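Local coordinates for protein putative GntR-family transcriptional regulator (Bordetella bronchiseptica RB50, PDB 3CNV) that probably binds a small-molecule effector through its UTRA domain and thereby adjusts gene control as a GntR-family transcriptional regulator, at residues C[111-114]-C[115-118]; C[40-43]-C[44-47]. One frame throughout, in Å; residues are numbered along the deposited sequence.

Contact 1: C[111-114]-C[115-118]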
# COMPACT_ATOMS: atom_id res chain seq x y z
N ALA C 111 -9.44 -15.47 19.42
CA ALA C 111 -10.58 -16.39 19.67
C ALA C 111 -11.92 -15.65 19.74
O ALA C 111 -12.04 -14.60 20.33
CB ALA C 111 -10.32 -17.23 20.97
N ALA C 112 -12.91 -16.20 19.05
CA ALA C 112 -14.31 -15.73 19.14
C ALA C 112 -14.81 -15.78 20.56
O ALA C 112 -14.76 -16.80 21.24
CB ALA C 112 -15.22 -16.52 18.19
N SER C 113 -15.18 -14.60 21.04
CA SER C 113 -15.71 -14.42 22.40
C SER C 113 -17.12 -15.00 22.49
O SER C 113 -17.81 -15.23 21.48
CB SER C 113 -15.75 -12.95 22.80
OG SER C 113 -16.73 -12.27 22.01
N PRO C 114 -17.54 -15.25 23.72
CA PRO C 114 -18.90 -15.67 23.96
C PRO C 114 -19.92 -14.71 23.34
O PRO C 114 -20.95 -15.15 22.85
CB PRO C 114 -18.97 -15.70 25.49
CG PRO C 114 -17.60 -15.93 25.93
CD PRO C 114 -16.69 -15.38 24.93
N GLU C 115 -19.62 -13.41 23.29
CA GLU C 115 -20.60 -12.40 22.75
C GLU C 115 -20.61 -12.39 21.19
O GLU C 115 -21.66 -12.26 20.55
CB GLU C 115 -20.30 -10.96 23.27
CG GLU C 115 -20.99 -9.79 22.44
CD GLU C 115 -20.56 -8.36 22.88
OE1 GLU C 115 -19.41 -7.91 22.59
OE2 GLU C 115 -21.37 -7.66 23.52
N ILE C 116 -19.41 -12.51 20.61
CA ILE C 116 -19.25 -12.44 19.15
C ILE C 116 -19.62 -13.73 18.43
O ILE C 116 -20.24 -13.70 17.36
CB ILE C 116 -17.84 -12.00 18.76
CG1 ILE C 116 -17.61 -10.58 19.28
CG2 ILE C 116 -17.57 -12.05 17.19
CD1 ILE C 116 -18.52 -9.57 18.67
N ALA C 117 -19.30 -14.85 19.04
CA ALA C 117 -19.43 -16.13 18.37
C ALA C 117 -20.84 -16.32 17.72
O ALA C 117 -20.92 -16.57 16.52
CB ALA C 117 -19.07 -17.26 19.30
N PRO C 118 -21.94 -16.13 18.48
CA PRO C 118 -23.25 -16.39 17.87
C PRO C 118 -23.62 -15.37 16.77
O PRO C 118 -24.44 -15.63 15.92
CB PRO C 118 -24.23 -16.30 19.04
CG PRO C 118 -23.52 -15.51 20.11
CD PRO C 118 -22.04 -15.67 19.88
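From S113 to A117 the backbone closes into one helical turn, tied where the carbonyl O of S113 takes the amide N of A117 at 2.9 Å. This bond joins residue i to i+4; together with a second one from the amide of I116 to the S113 hydroxyl, it makes an ST motif, an arrangement common where a helix begins. Here it turns the chain out of strand 102-111 toward helix 117-120 in the UTRA domain. S113 itself keeps an extended backbone, while P114, E115 and I116 follow with helical angles. The carbonyl points almost straight at its donor, with a C=O...N angle of 162°.

The side chain of S113 makes the second grip. With chi1 at 68°, S113 OG sits between its own backbone N and carbonyl carbon and reaches across the turn to I116 N at 3.0 Å, in a bond of 158° at the hydrogen. E115 N also leans on S113 OG at 3.4 Å, but this bond is long and bent, and therefore weak. Two successive amides at the start of the turn thus share one hydroxyl oxygen, which also packs against the first branch of I116, S113 OG lying 3.3 Å from I116 CG1. The rest of I116 leads away from the turn to L128 of strand 127-137. E115 likewise sends its carboxylate outward, OE1 forming a salt bridge with R51.

On the buried side, the methyl groups of A112 and A117 meet, CB to CB at 4.1 Å, and both rest on V122. The next carbonyl cannot repeat the i to i+4 bond, because proline has no N-H to offer: instead P114 O abuts the ring of P118, 3.2 Å from P118 CD.

Contact 2: C[40-43]-C[44-47]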
# COMPACT_ATOMS: atom_id res chain seq x y z
N GLU C 40 -8.16 11.71 18.99
CA GLU C 40 -7.58 12.97 19.44
C GLU C 40 -8.68 13.86 20.01
O GLU C 40 -8.80 15.04 19.68
CB GLU C 40 -6.78 13.66 18.32
CG GLU C 40 -5.55 12.78 17.90
CD GLU C 40 -4.87 13.20 16.61
OE1 GLU C 40 -5.01 14.37 16.20
OE2 GLU C 40 -4.21 12.34 15.98
N LEU C 41 -9.52 13.27 20.86
CA LEU C 41 -10.57 14.01 21.56
C LEU C 41 -10.15 14.41 22.98
O LEU C 41 -9.26 13.83 23.57
CB LEU C 41 -11.85 13.21 21.66
CG LEU C 41 -12.30 12.51 20.36
CD1 LEU C 41 -13.62 11.75 20.59
CD2 LEU C 41 -12.46 13.53 19.35
N ARG C 42 -10.87 15.40 23.51
CA ARG C 42 -10.76 15.76 24.92
C ARG C 42 -11.42 14.68 25.70
O ARG C 42 -12.33 14.08 25.26
CB ARG C 42 -11.43 17.12 25.27
CG ARG C 42 -10.93 18.30 24.46
CD ARG C 42 -11.76 19.59 24.67
NE ARG C 42 -12.11 20.18 23.37
CZ ARG C 42 -13.20 19.83 22.67
NH1 ARG C 42 -14.05 18.98 23.18
NH2 ARG C 42 -13.48 20.38 21.50
N ALA C 43 -10.95 14.50 26.92
CA ALA C 43 -11.57 13.56 27.84
C ALA C 43 -13.01 13.97 28.01
O ALA C 43 -13.35 15.12 28.26
CB ALA C 43 -10.82 13.54 29.23
N GLY C 44 -13.87 12.99 27.88
CA GLY C 44 -15.23 13.19 28.23
C GLY C 44 -16.03 13.48 27.02
O GLY C 44 -17.21 13.64 27.10
N GLU C 45 -15.36 13.56 25.88
CA GLU C 45 -16.09 13.80 24.63
C GLU C 45 -16.98 12.62 24.29
O GLU C 45 -16.63 11.47 24.51
CB GLU C 45 -15.18 14.15 23.43
CG GLU C 45 -14.62 15.54 23.48
CD GLU C 45 -14.19 16.02 22.09
OE1 GLU C 45 -14.93 15.75 21.11
OE2 GLU C 45 -13.13 16.65 21.96
N THR C 46 -18.14 12.98 23.77
CA THR C 46 -19.13 12.04 23.28
C THR C 46 -18.75 11.53 21.89
O THR C 46 -18.27 12.29 21.06
CB THR C 46 -20.55 12.70 23.30
OG1 THR C 46 -20.93 12.93 24.69
CG2 THR C 46 -21.53 11.87 22.60
N VAL C 47 -18.96 10.23 21.71
CA VAL C 47 -18.80 9.52 20.45
C VAL C 47 -20.08 8.75 20.10
O VAL C 47 -20.83 8.33 20.94
CB VAL C 47 -17.57 8.54 20.41
CG1 VAL C 47 -16.20 9.36 20.52
CG2 VAL C 47 -17.69 7.47 21.48
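R42 turns its chain at chi3 (-131°) while E45, with CG beside its own backbone N (chi1 -74°), stretches out, which brings one carboxylate oxygen over the NH1 side of the guanidinium. The two planes lie nearly parallel but offset, 19° apart, and E45 OE2 hangs over a face of the guanidinium, 2.8 Å from R42 NH1. This salt bridge rests on charge alone, since no N-H points at the oxygen. The same E45 OE2 accepts the amide N of R42 at 3.0 Å, approached from above the carboxylate plane, so backbone and side chain of one arginine hold it together.

The return bond runs from E45 N to R42 O at 3.1 Å and closes the turn, with G44 taking the positive phi. L41 crosses the glutamate at about a right angle, L41 CB 3.7 Å from E45 OE2, and L41 CD1 reaches V47 CG1 at 3.5 Å. V47 is buried, touching L39, A31 and L29. The whole is a type II beta turn, R42 to E45, that follows the Schellman motif at E40 and carries the chain from helix 33-38 into strand 46-56 of the UTRA domain's antiparallel sheet.

How the contacts relate
Both contacts are local turns between a helix and a strand, but they run in opposite senses: contact 1 leads from strand 102-111 into a helix, contact 2 from a helix into strand 46-56. The two strands belong to the same six-stranded sheet. Contact 1 is partly buried and uses a neutral hydroxyl and backbone amides, with small alanines on its buried side; contact 2 lies at the surface, where an arginine and a glutamate add charge to a backbone turn and L41 packs on the buried V47. The centres of contact 1 and contact 2 are about 29 Å apart, and the two do not touch. One strand gives an indirect tie, since R51, partner of the contact 1 glutamate, lies on strand 46-56.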